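Local coordinates for diaminopropionate ammonia-lyase (Escherichia coli, PDB 4D9I), which breaks down both L- and D-2,3-diaminopropionate to pyruvate and ammonia by pyridoxal-phosphate-dependent alpha,beta-elimination, working as a homodimer, at residues P22-S27 / I202-A207; T208-A213 / G242-V247; A86-E91 / Y195-T200; D264-S269 / L297-L302. All blocks are in the same frame, centred on the assembly; numbering follows the deposited sequence.

Contacts 1, 2 and 4 are buried, while contact 3 pairs a buried apolar half with a solvent-exposed salt bridge. Contacts 1 and 3 both use helix 197-206, touched near its start by helix 81-93 and near its end by residues 22-27; helix 208-220 of contact 2 follows it directly in the chain. Contact 1 also meets contact 2, where Gln26 N bonds to Asp246, and Leu297 of contact 4 packs on Met203 and Thr200. The chemistry varies with place: a methionine end on a phenylalanine ring, with a glutamine amide bonded to a backbone carbonyl, in contact 1, a tyrosine laid across a neighbouring helix in contact 2, and a tryptophan over a serine in contact 4.

Contact 1 of 4, residues P22-S27 / I202-A207; sequences PLFSQS and IMQGYA
One face of the Phe24 ring is covered by the methyl of Met203: CE lies 3.9 Å from the ring centroid and 19° off the ring normal, a CH-pi contact displaced toward the rim. The sulfur follows obliquely, with Met203 SD 3.8 Å from Phe24 CZ, which makes this a Met-aromatic contact as well. The bend at the end of the methionine (chi3 71°) swings CE over the ring, while its root stays close too, with Met203 CB 3.5 Å from Phe24 CE1. Gln204 approaches the same ring obliquely, its CG 3.7 Å from Phe24 CD1, and its amide plane stands nearer perpendicular than parallel to the ring. Beyond CG the chain runs extended, and Gln204 NE2 donates to Leu23 O at 2.9 Å. That bond is nearly straight (166°), and the oxygen lies close to the amide plane of Gln204. Leu23 CD1 sits 3.6 Å from Gln204 NE2. Ile301 of helix 296-305 also packs on Phe24. An alanine here removes the ring, which would probably leave a gap beside Met203 CE and Gln204 CG and the methionine end freer to turn. The contact thus joins the approach to helix 26-36 to helix 197-206 in two ways: apolar and polarisable groups bury the ring, and one directional bond pairs a buried amide with a backbone carbonyl.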
loop_
_atom_site.group_PDB
_atom_site.type_symbol
_atom_site.label_atom_id
_atom_site.label_comp_id
_atom_site.label_asym_id
_atom_site.label_seq_id
_atom_site.Cartn_x
_atom_site.Cartn_y
_atom_site.Cartn_z
ATOM N N PRO B 22 -29.475 14.129 25.016
ATOM C CA PRO B 22 -29.953 12.892 25.653
ATOM C C PRO B 22 -30.427 11.853 24.633
ATOM O O PRO B 22 -30.369 10.665 24.916
ATOM C CB PRO B 22 -31.137 13.368 26.506
ATOM C CG PRO B 22 -30.864 14.814 26.769
ATOM C CD PRO B 22 -30.202 15.314 25.512
ATOM N N LEU B 23 -30.905 12.320 23.476
ATOM C CA LEU B 23 -31.356 11.459 22.371
ATOM C C LEU B 23 -30.248 10.597 21.728
ATOM O O LEU B 23 -30.481 9.430 21.402
ATOM C CB LEU B 23 -32.070 12.297 21.298
ATOM C CG LEU B 23 -33.007 11.511 20.362
ATOM C CD1 LEU B 23 -33.947 10.608 21.160
ATOM C CD2 LEU B 23 -33.801 12.436 19.446
ATOM N N PHE B 24 -29.061 11.179 21.544
ATOM C CA PHE B 24 -27.902 10.456 20.996
ATOM C C PHE B 24 -26.810 10.299 22.058
ATOM O O PHE B 24 -25.800 10.996 22.011
ATOM C CB PHE B 24 -27.352 11.142 19.712
ATOM C CG PHE B 24 -28.406 11.383 18.649
ATOM C CD1 PHE B 24 -29.013 10.312 17.981
ATOM C CD2 PHE B 24 -28.825 12.676 18.348
ATOM C CE1 PHE B 24 -30.002 10.528 17.029
ATOM C CE2 PHE B 24 -29.831 12.903 17.406
ATOM C CZ PHE B 24 -30.422 11.823 16.740
ATOM N N SER B 25 -27.014 9.366 22.990
ATOM C CA SER B 25 -26.128 9.186 24.150
ATOM C C SER B 25 -25.748 7.727 24.415
ATOM O O SER B 25 -26.061 6.847 23.631
ATOM C CB SER B 25 -26.776 9.782 25.404
ATOM O OG SER B 25 -27.845 8.968 25.856
ATOM N N GLN B 26 -25.083 7.477 25.539
ATOM C CA GLN B 26 -24.672 6.121 25.919
ATOM C C GLN B 26 -25.785 5.054 25.979
ATOM O O GLN B 26 -25.583 3.923 25.532
ATOM C CB GLN B 26 -23.948 6.162 27.255
ATOM C CG GLN B 26 -22.462 6.417 27.099
ATOM C CD GLN B 26 -21.773 6.625 28.427
ATOM O OE1 GLN B 26 -21.880 7.689 29.042
ATOM N NE2 GLN B 26 -21.041 5.617 28.866
ATOM N N SER B 27 -26.943 5.407 26.541
ATOM C CA SER B 27 -28.001 4.417 26.760
ATOM C C SER B 27 -28.642 3.908 25.465
ATOM O O SER B 27 -28.860 2.706 25.329
ATOM C CB SER B 27 -29.052 4.921 27.761
ATOM O OG SER B 27 -29.465 6.242 27.456
ATOM N N ILE B 202 -31.423 5.583 12.798
ATOM C CA ILE B 202 -30.187 5.343 12.055
ATOM C C ILE B 202 -28.972 5.885 12.811
ATOM O O ILE B 202 -27.950 5.211 12.916
ATOM C CB ILE B 202 -30.258 5.913 10.627
ATOM C CG1 ILE B 202 -31.218 5.071 9.783
ATOM C CG2 ILE B 202 -28.869 5.940 9.987
ATOM C CD1 ILE B 202 -31.654 5.719 8.481
ATOM N N MET B 203 -29.105 7.094 13.362
ATOM C CA MET B 203 -28.008 7.738 14.072
ATOM C C MET B 203 -27.705 7.079 15.395
ATOM O O MET B 203 -26.544 6.967 15.795
ATOM C CB MET B 203 -28.316 9.214 14.301
ATOM C CG MET B 203 -28.198 10.012 13.020
ATOM S SD MET B 203 -28.924 11.639 13.223
ATOM C CE MET B 203 -27.707 12.392 14.313
ATOM N N GLN B 204 -28.753 6.634 16.075
ATOM C CA GLN B 204 -28.577 5.854 17.284
ATOM C C GLN B 204 -27.893 4.515 16.974
ATOM O O GLN B 204 -26.989 4.087 17.707
ATOM C CB GLN B 204 -29.921 5.647 17.969
ATOM C CG GLN B 204 -30.530 6.943 18.491
ATOM C CD GLN B 204 -31.945 6.780 19.038
ATOM O OE1 GLN B 204 -32.697 5.925 18.600
ATOM N NE2 GLN B 204 -32.310 7.620 19.992
ATOM N N GLY B 205 -28.307 3.863 15.887
ATOM C CA GLY B 205 -27.712 2.606 15.504
ATOM C C GLY B 205 -26.227 2.777 15.217
ATOM O O GLY B 205 -25.407 1.933 15.608
ATOM N N TYR B 206 -25.871 3.876 14.550
ATOM C CA TYR B 206 -24.462 4.162 14.205
ATOM C C TYR B 206 -23.565 4.201 15.442
ATOM O O TYR B 206 -22.367 3.921 15.368
ATOM C CB TYR B 206 -24.327 5.525 13.522
ATOM C CG TYR B 206 -24.813 5.622 12.094
ATOM C CD1 TYR B 206 -25.034 4.471 11.304
ATOM C CD2 TYR B 206 -25.011 6.869 11.518
ATOM C CE1 TYR B 206 -25.446 4.584 9.986
ATOM C CE2 TYR B 206 -25.419 6.995 10.203
ATOM C CZ TYR B 206 -25.653 5.853 9.453
ATOM O OH TYR B 206 -26.061 5.995 8.154
ATOM N N ALA B 207 -24.156 4.564 16.572
ATOM C CA ALA B 207 -23.386 4.771 17.808
ATOM C C ALA B 207 -22.740 3.502 18.364
ATOM O O ALA B 207 -21.826 3.585 19.219
ATOM C CB ALA B 207 -24.258 5.431 18.870
#

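Contact 2 of 4, residues T208-A213 / G242-V247; sequences TLADEA and GYLVDV
Helices 208-220 and 235-248 flank strand 226-230 in sequence as a helix-strand-helix unit of this fold type II pyridoxal-phosphate enzyme, and they meet where Tyr243 lies against Ala210 and Asp211. Their short segments run in roughly the same direction, 36° apart, with the axes 9.4 Å apart at closest approach. The tyrosine spans this interval: with CG anti to the backbone N (chi1 174°), its ring extends across the neighbouring helix. Ala210 CB comes to 3.5 Å from Tyr243 CD1. Farther out, Asp211 N stands over one ring face near the rim, and Asp211 CA approaches Tyr243 CZ to 3.4 Å, so the backbone of the turn itself forms part of the surface the ring rests on. At the far end Tyr243 OH is 2.9 Å from Asp211 OD1, a weak hydrogen bond at best, with the carboxylate plane 69° from the ring plane. The stronger partner of this aspartate is Arg33 of helix 26-36, which forms a salt bridge with OD2. Ala29 and Gln26 of that helix also touch Tyr243. Toward the central sheet, Leu244 packs on Leu372 of strand 370-375, and its CD2 reaches Ala210 CB at 4.3 Å.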
loop_
_atom_site.group_PDB
_atom_site.type_symbol
_atom_site.label_atom_id
_atom_site.label_comp_id
_atom_site.label_asym_id
_atom_site.label_seq_id
_atom_site.Cartn_x
_atom_site.Cartn_y
_atom_site.Cartn_z
ATOM N N THR B 208 -23.237 2.346 17.939
ATOM C CA THR B 208 -22.613 1.056 18.269
ATOM C C THR B 208 -21.112 1.061 17.991
ATOM O O THR B 208 -20.355 0.517 18.779
ATOM C CB THR B 208 -23.284 -0.125 17.512
ATOM O OG1 THR B 208 -24.547 -0.408 18.118
ATOM C CG2 THR B 208 -22.456 -1.395 17.567
ATOM N N LEU B 209 -20.697 1.660 16.874
ATOM C CA LEU B 209 -19.268 1.686 16.517
ATOM C C LEU B 209 -18.489 2.514 17.521
ATOM O O LEU B 209 -17.338 2.206 17.811
ATOM C CB LEU B 209 -19.029 2.153 15.071
ATOM C CG LEU B 209 -19.110 3.641 14.700
ATOM C CD1 LEU B 209 -17.768 4.317 14.888
ATOM C CD2 LEU B 209 -19.603 3.811 13.261
ATOM N N ALA B 210 -19.121 3.561 18.054
ATOM C CA ALA B 210 -18.476 4.393 19.061
ATOM C C ALA B 210 -18.442 3.665 20.423
ATOM O O ALA B 210 -17.407 3.693 21.127
ATOM C CB ALA B 210 -19.189 5.737 19.182
ATOM N N ASP B 211 -19.554 3.010 20.787
ATOM C CA ASP B 211 -19.595 2.185 22.014
ATOM C C ASP B 211 -18.474 1.127 22.004
ATOM O O ASP B 211 -17.721 0.995 22.982
ATOM C CB ASP B 211 -20.966 1.529 22.217
ATOM C CG ASP B 211 -21.048 0.732 23.524
ATOM O OD1 ASP B 211 -21.431 1.326 24.538
ATOM O OD2 ASP B 211 -20.714 -0.474 23.553
ATOM N N GLU B 212 -18.361 0.403 20.892
ATOM C CA GLU B 212 -17.290 -0.586 20.724
ATOM C C GLU B 212 -15.908 0.031 20.871
ATOM O O GLU B 212 -15.062 -0.519 21.574
ATOM C CB GLU B 212 -17.365 -1.270 19.358
ATOM C CG GLU B 212 -18.539 -2.211 19.163
ATOM C CD GLU B 212 -18.617 -2.721 17.737
ATOM O OE1 GLU B 212 -17.673 -2.406 16.946
ATOM O OE2 GLU B 212 -19.599 -3.447 17.407
ATOM N N ALA B 213 -15.691 1.162 20.201
ATOM C CA ALA B 213 -14.400 1.855 20.236
ATOM C C ALA B 213 -14.019 2.308 21.642
ATOM O O ALA B 213 -12.857 2.208 22.011
ATOM C CB ALA B 213 -14.360 3.031 19.251
ATOM N N GLY B 242 -22.208 12.524 19.350
ATOM C CA GLY B 242 -23.200 12.574 20.431
ATOM C C GLY B 242 -22.857 11.568 21.517
ATOM O O GLY B 242 -22.837 11.914 22.702
ATOM N N TYR B 243 -22.551 10.335 21.101
ATOM C CA TYR B 243 -22.167 9.272 22.037
ATOM C C TYR B 243 -20.863 9.620 22.758
ATOM O O TYR B 243 -20.803 9.544 23.977
ATOM C CB TYR B 243 -22.020 7.915 21.348
ATOM C CG TYR B 243 -21.482 6.819 22.270
ATOM C CD1 TYR B 243 -20.110 6.592 22.420
ATOM C CD2 TYR B 243 -22.349 6.034 23.021
ATOM C CE1 TYR B 243 -19.629 5.605 23.278
ATOM C CE2 TYR B 243 -21.875 5.041 23.868
ATOM C CZ TYR B 243 -20.517 4.832 23.991
ATOM O OH TYR B 243 -20.088 3.836 24.844
ATOM N N LEU B 244 -19.832 9.980 21.990
ATOM C CA LEU B 244 -18.490 10.221 22.531
ATOM C C LEU B 244 -18.477 11.357 23.555
ATOM O O LEU B 244 -17.826 11.271 24.605
ATOM C CB LEU B 244 -17.511 10.546 21.403
ATOM C CG LEU B 244 -17.103 9.397 20.475
ATOM C CD1 LEU B 244 -16.186 9.878 19.359
ATOM C CD2 LEU B 244 -16.451 8.257 21.251
ATOM N N VAL B 245 -19.219 12.406 23.228
ATOM C CA VAL B 245 -19.254 13.623 24.013
ATOM C C VAL B 245 -20.083 13.367 25.274
ATOM O O VAL B 245 -19.851 13.985 26.307
ATOM C CB VAL B 245 -19.739 14.776 23.102
ATOM C CG1 VAL B 245 -20.939 15.524 23.637
ATOM C CG2 VAL B 245 -18.584 15.645 22.638
ATOM N N ASP B 246 -20.997 12.398 25.200
ATOM C CA ASP B 246 -21.679 11.910 26.399
ATOM C C ASP B 246 -20.723 11.155 27.327
ATOM O O ASP B 246 -20.808 11.302 28.546
ATOM C CB ASP B 246 -22.896 11.035 26.046
ATOM C CG ASP B 246 -23.779 10.740 27.254
ATOM O OD1 ASP B 246 -24.146 11.680 27.992
ATOM O OD2 ASP B 246 -24.117 9.556 27.464
ATOM N N VAL B 247 -19.835 10.351 26.740
ATOM C CA VAL B 247 -18.811 9.600 27.467
ATOM C C VAL B 247 -17.704 10.516 27.995
ATOM O O VAL B 247 -17.313 10.402 29.158
ATOM C CB VAL B 247 -18.165 8.517 26.565
ATOM C CG1 VAL B 247 -16.929 7.899 27.215
ATOM C CG2 VAL B 247 -19.177 7.434 26.211
#

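Contact 3 of 4, residues A86-E91 / Y195-T200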
loop_
_atom_site.group_PDB
_atom_site.type_symbol
_atom_site.label_atom_id
_atom_site.label_comp_id
_atom_site.label_asym_id
_atom_site.label_seq_id
_atom_site.Cartn_x
_atom_site.Cartn_y
_atom_site.Cartn_z
ATOM N N ALA B 86 -35.526 -2.779 11.408
ATOM C CA ALA B 86 -36.044 -3.643 12.462
ATOM C C ALA B 86 -37.023 -2.872 13.353
ATOM O O ALA B 86 -38.074 -3.398 13.717
ATOM C CB ALA B 86 -34.890 -4.211 13.290
ATOM N N GLN B 87 -36.682 -1.628 13.701
ATOM C CA GLN B 87 -37.599 -0.767 14.457
ATOM C C GLN B 87 -38.947 -0.588 13.735
ATOM O O GLN B 87 -40.023 -0.688 14.346
ATOM C CB GLN B 87 -36.969 0.602 14.737
ATOM C CG GLN B 87 -35.758 0.598 15.683
ATOM C CD GLN B 87 -36.147 0.696 17.150
ATOM O OE1 GLN B 87 -35.294 0.889 18.023
ATOM N NE2 GLN B 87 -37.414 0.573 17.426
ATOM N N LEU B 88 -38.883 -0.328 12.431
ATOM C CA LEU B 88 -40.090 -0.133 11.625
ATOM C C LEU B 88 -40.926 -1.409 11.543
ATOM O O LEU B 88 -42.165 -1.354 11.638
ATOM C CB LEU B 88 -39.735 0.366 10.211
ATOM C CG LEU B 88 -39.259 1.819 9.999
ATOM C CD1 LEU B 88 -38.515 1.948 8.667
ATOM C CD2 LEU B 88 -40.405 2.822 10.070
ATOM N N LEU B 89 -40.261 -2.556 11.378
ATOM C CA LEU B 89 -40.970 -3.828 11.317
ATOM C C LEU B 89 -41.633 -4.144 12.669
ATOM O O LEU B 89 -42.822 -4.515 12.719
ATOM C CB LEU B 89 -40.063 -4.968 10.848
ATOM C CG LEU B 89 -40.859 -6.154 10.289
ATOM C CD1 LEU B 89 -41.590 -5.746 9.008
ATOM C CD2 LEU B 89 -40.004 -7.395 10.061
ATOM N N CYS B 90 -40.893 -3.949 13.759
ATOM C CA CYS B 90 -41.448 -4.161 15.100
ATOM C C CYS B 90 -42.658 -3.272 15.373
ATOM O O CYS B 90 -43.658 -3.722 15.951
ATOM C CB CYS B 90 -40.374 -3.988 16.167
ATOM S SG CYS B 90 -39.230 -5.391 16.178
ATOM N N GLU B 91 -42.563 -2.018 14.936
ATOM C CA GLU B 91 -43.667 -1.070 15.049
ATOM C C GLU B 91 -44.925 -1.552 14.299
ATOM O O GLU B 91 -46.028 -1.529 14.846
ATOM C CB GLU B 91 -43.229 0.301 14.546
ATOM C CG GLU B 91 -43.950 1.468 15.205
ATOM C CD GLU B 91 -43.215 2.778 14.971
ATOM O OE1 GLU B 91 -43.187 3.223 13.799
ATOM O OE2 GLU B 91 -42.656 3.344 15.947
ATOM N N TYR B 195 -40.040 14.262 8.568
ATOM C CA TYR B 195 -39.277 13.018 8.487
ATOM C C TYR B 195 -38.099 13.035 9.444
ATOM O O TYR B 195 -37.028 13.526 9.093
ATOM C CB TYR B 195 -38.769 12.808 7.054
ATOM C CG TYR B 195 -38.197 11.429 6.765
ATOM C CD1 TYR B 195 -36.817 11.193 6.807
ATOM C CD2 TYR B 195 -39.042 10.365 6.428
ATOM C CE1 TYR B 195 -36.303 9.936 6.533
ATOM C CE2 TYR B 195 -38.544 9.106 6.154
ATOM C CZ TYR B 195 -37.172 8.893 6.216
ATOM O OH TYR B 195 -36.686 7.649 5.944
ATOM N N THR B 196 -38.277 12.516 10.656
ATOM C CA THR B 196 -37.153 12.471 11.608
ATOM C C THR B 196 -37.054 11.173 12.428
ATOM O O THR B 196 -36.023 10.920 13.049
ATOM C CB THR B 196 -37.182 13.621 12.622
ATOM O OG1 THR B 196 -38.349 13.484 13.423
ATOM C CG2 THR B 196 -37.135 15.002 11.957
ATOM N N LYS B 197 -38.124 10.378 12.449
ATOM C CA LYS B 197 -38.144 9.144 13.239
ATOM C C LYS B 197 -37.084 8.141 12.758
ATOM O O LYS B 197 -36.282 7.630 13.546
ATOM C CB LYS B 197 -39.536 8.534 13.184
ATOM C CG LYS B 197 -39.758 7.319 14.080
ATOM C CD LYS B 197 -41.184 6.799 13.931
ATOM C CE LYS B 197 -41.319 5.998 12.634
ATOM N NZ LYS B 197 -42.691 5.430 12.463
ATOM N N ILE B 198 -37.096 7.879 11.455
ATOM C CA ILE B 198 -36.176 6.933 10.838
ATOM C C ILE B 198 -34.700 7.384 10.947
ATOM O O ILE B 198 -33.880 6.636 11.464
ATOM C CB ILE B 198 -36.633 6.544 9.399
ATOM C CG1 ILE B 198 -37.891 5.669 9.479
ATOM C CG2 ILE B 198 -35.503 5.830 8.631
ATOM C CD1 ILE B 198 -38.782 5.695 8.246
ATOM N N PRO B 199 -34.358 8.621 10.511
ATOM C CA PRO B 199 -32.949 9.060 10.694
ATOM C C PRO B 199 -32.457 9.105 12.150
ATOM O O PRO B 199 -31.283 8.921 12.397
ATOM C CB PRO B 199 -32.928 10.487 10.116
ATOM C CG PRO B 199 -34.324 10.853 9.844
ATOM C CD PRO B 199 -35.141 9.599 9.736
ATOM N N THR B 200 -33.344 9.375 13.105
ATOM C CA THR B 200 -32.993 9.241 14.510
ATOM C C THR B 200 -32.542 7.804 14.825
ATOM O O THR B 200 -31.478 7.604 15.432
ATOM C CB THR B 200 -34.167 9.674 15.418
ATOM O OG1 THR B 200 -34.443 11.065 15.187
ATOM C CG2 THR B 200 -33.825 9.477 16.892
#
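Lys197 and Glu91 meet in a salt bridge, with NZ 2.6 Å from Glu91 OE1. The two chains come from opposite directions. Glu91 is extended beyond CG, whereas Lys197 bends at chi3 (78°) after a straight start, which brings the ammonium to the carboxylate so that Glu91 OE1 accepts through its syn lone pair, on the side of the other oxygen. The grip is one-sided all the same, since Glu91 OE2 stays 4.1 Å from Lys197 NZ. Beneath the charges the lysine also has an apolar role: its CE lies 4.2 Å from Leu88 CD2, over the outer margin of the hydrophobic part. There Leu88 and Ile198 cross at about a right angle. Both methyls of the leucine fork press on the end of the isoleucine, Leu88 CD1 and CD2 each being 3.8 Å from Ile198 CD1, and Ile198 CG1 lies against the same two methyls. Trp201, one turn on in helix 197-206, packs on Leu88 and Glu91 as well. At the start of that helix Thr196 O is held twice, by Thr200 N and by Thr200 OG1 (2.7 Å), from opposite faces of its carbonyl plane. Helix 81-93 and the first turn of helix 197-206 therefore meet through a buried leucine-isoleucine pair, bordered at the exposed margin by an ion pair that water can probably reach and weaken.

Contact 4 of 4, residues D264-S269 / L297-L302; sequences DCIYRS and LGWEIL
Trp299 reaches from helix 296-305 to Ser269 and Ile266 of helix 265-272. From CB its CG leaves anti to the backbone N (chi1 168°), which carries the indole away from its own helix, and the touching is left to the six-membered ring. On that ring Trp299 CZ3 comes first, 3.9 Å from Ile266 O and 4.1 Å from Ile266 CG2. Trp299 CH2, at the far end, is closest of all, 3.5 Å from Ser269 C. Trp299 CZ2, on the way back toward the ring nitrogen, lies 3.8 Å from Ser269 O. Ser269 CB covers one face, 3.9 Å from the centroid of the six-membered ring of Trp299 and 18° off its normal, a CH-pi contact. The serine hydroxyl is occupied on its own side: Ser269 OG donates to Cys265 O at 2.7 Å and also bonds to Val276 N, and it is CB that faces the indole. Beside the tryptophan contact, Ile266 CG2 also meets Leu302 CD1 at 4.0 Å, the two side chains crossing at about a right angle, and both residues rest on Ile257 of strand 254-260. Cys265, at the start of the helix, is disulfide-bonded to Cys291. A serine in place of Trp299 would probably open a gap above Ser269 and leave Ile266 packed against Leu302 alone across this contact. Between segments 265-269 and 297-302, which cross at -51°, the interface is aromatic and aliphatic in character, and the one side-chain hydroxyl there, that of Ser269, is taken up by Cys265 O and Val276 N.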
loop_
_atom_site.group_PDB
_atom_site.type_symbol
_atom_site.label_atom_id
_atom_site.label_comp_id
_atom_site.label_asym_id
_atom_site.label_seq_id
_atom_site.Cartn_x
_atom_site.Cartn_y
_atom_site.Cartn_z
ATOM N N ASP B 264 -18.845 20.856 1.200
ATOM C CA ASP B 264 -18.621 21.110 2.620
ATOM C C ASP B 264 -19.802 21.848 3.266
ATOM O O ASP B 264 -19.654 22.972 3.742
ATOM C CB ASP B 264 -17.303 21.863 2.824
ATOM C CG ASP B 264 -17.227 23.153 2.025
ATOM O OD1 ASP B 264 -18.119 23.424 1.188
ATOM O OD2 ASP B 264 -16.267 23.912 2.245
ATOM N N CYS B 265 -20.966 21.197 3.283
ATOM C CA CYS B 265 -22.191 21.805 3.815
ATOM C C CYS B 265 -22.141 22.091 5.315
ATOM O O CYS B 265 -22.665 23.114 5.769
ATOM C CB CYS B 265 -23.410 20.948 3.493
ATOM S SG CYS B 265 -23.420 19.369 4.379
ATOM N N ILE B 266 -21.521 21.193 6.086
ATOM C CA ILE B 266 -21.385 21.446 7.528
ATOM C C ILE B 266 -20.401 22.604 7.770
ATOM O O ILE B 266 -20.657 23.498 8.579
ATOM C CB ILE B 266 -21.046 20.170 8.330
ATOM C CG1 ILE B 266 -22.288 19.286 8.455
ATOM C CG2 ILE B 266 -20.589 20.506 9.736
ATOM C CD1 ILE B 266 -22.199 17.999 7.686
ATOM N N TYR B 267 -19.293 22.597 7.034
ATOM C CA TYR B 267 -18.285 23.632 7.166
ATOM C C TYR B 267 -18.921 24.993 6.892
ATOM O O TYR B 267 -18.793 25.905 7.697
ATOM C CB TYR B 267 -17.133 23.376 6.199
ATOM C CG TYR B 267 -16.027 24.407 6.240
ATOM C CD1 TYR B 267 -14.923 24.245 7.089
ATOM C CD2 TYR B 267 -16.061 25.527 5.412
ATOM C CE1 TYR B 267 -13.896 25.176 7.120
ATOM C CE2 TYR B 267 -15.042 26.475 5.440
ATOM C CZ TYR B 267 -13.964 26.291 6.293
ATOM O OH TYR B 267 -12.956 27.215 6.316
ATOM N N ARG B 268 -19.612 25.105 5.761
ATOM C CA ARG B 268 -20.224 26.365 5.340
ATOM C C ARG B 268 -21.276 26.820 6.342
ATOM O O ARG B 268 -21.398 28.016 6.612
ATOM C CB ARG B 268 -20.811 26.239 3.935
ATOM C CG ARG B 268 -19.762 26.204 2.835
ATOM C CD ARG B 268 -20.383 25.759 1.525
ATOM N NE ARG B 268 -19.521 26.048 0.386
ATOM N N SER B 269 -22.002 25.861 6.915
ATOM C CA SER B 269 -22.983 26.149 7.965
ATOM C C SER B 269 -22.302 26.602 9.243
ATOM O O SER B 269 -22.822 27.459 9.952
ATOM C CB SER B 269 -23.841 24.922 8.258
ATOM O OG SER B 269 -24.513 24.524 7.086
ATOM N N LEU B 297 -30.825 16.848 12.384
ATOM C CA LEU B 297 -30.570 16.083 13.606
ATOM C C LEU B 297 -29.074 16.065 13.936
ATOM O O LEU B 297 -28.681 16.242 15.094
ATOM C CB LEU B 297 -31.123 14.663 13.505
ATOM C CG LEU B 297 -32.638 14.491 13.371
ATOM C CD1 LEU B 297 -32.962 13.064 12.955
ATOM C CD2 LEU B 297 -33.385 14.855 14.646
ATOM N N GLY B 298 -28.252 15.881 12.903
ATOM C CA GLY B 298 -26.820 15.882 13.057
ATOM C C GLY B 298 -26.253 17.271 13.286
ATOM O O GLY B 298 -25.368 17.448 14.118
ATOM N N TRP B 299 -26.785 18.252 12.560
ATOM C CA TRP B 299 -26.269 19.612 12.590
ATOM C C TRP B 299 -26.368 20.197 13.973
ATOM O O TRP B 299 -25.477 20.924 14.413
ATOM C CB TRP B 299 -27.038 20.492 11.606
ATOM C CG TRP B 299 -26.757 21.955 11.807
ATOM C CD1 TRP B 299 -27.669 22.967 12.096
ATOM C CD2 TRP B 299 -25.441 22.615 11.780
ATOM N NE1 TRP B 299 -27.028 24.178 12.228
ATOM C CE2 TRP B 299 -25.690 24.036 12.056
ATOM C CE3 TRP B 299 -24.118 22.179 11.557
ATOM C CZ2 TRP B 299 -24.663 24.969 12.099
ATOM C CZ3 TRP B 299 -23.085 23.139 11.607
ATOM C CH2 TRP B 299 -23.358 24.500 11.875
ATOM N N GLU B 300 -27.452 19.866 14.661
ATOM C CA GLU B 300 -27.685 20.311 16.030
ATOM C C GLU B 300 -26.529 19.893 16.944
ATOM O O GLU B 300 -25.986 20.722 17.682
ATOM C CB GLU B 300 -29.032 19.769 16.538
ATOM C CG GLU B 300 -29.386 20.178 17.961
ATOM C CD GLU B 300 -29.793 21.644 18.108
ATOM O OE1 GLU B 300 -30.311 22.249 17.136
ATOM O OE2 GLU B 300 -29.613 22.196 19.222
ATOM N N ILE B 301 -26.160 18.615 16.881
ATOM C CA ILE B 301 -25.060 18.057 17.676
ATOM C C ILE B 301 -23.728 18.730 17.330
ATOM O O ILE B 301 -22.956 19.112 18.221
ATOM C CB ILE B 301 -24.918 16.522 17.448
ATOM C CG1 ILE B 301 -26.221 15.754 17.770
ATOM C CG2 ILE B 301 -23.685 15.949 18.149
ATOM C CD1 ILE B 301 -26.944 16.165 19.032
ATOM N N LEU B 302 -23.460 18.862 16.033
ATOM C CA LEU B 302 -22.181 19.390 15.561
ATOM C C LEU B 302 -22.017 20.875 15.901
ATOM O O LEU B 302 -20.963 21.292 16.381
ATOM C CB LEU B 302 -22.022 19.163 14.060
ATOM C CG LEU B 302 -22.171 17.717 13.578
ATOM C CD1 LEU B 302 -21.970 17.616 12.069
ATOM C CD2 LEU B 302 -21.193 16.796 14.305
#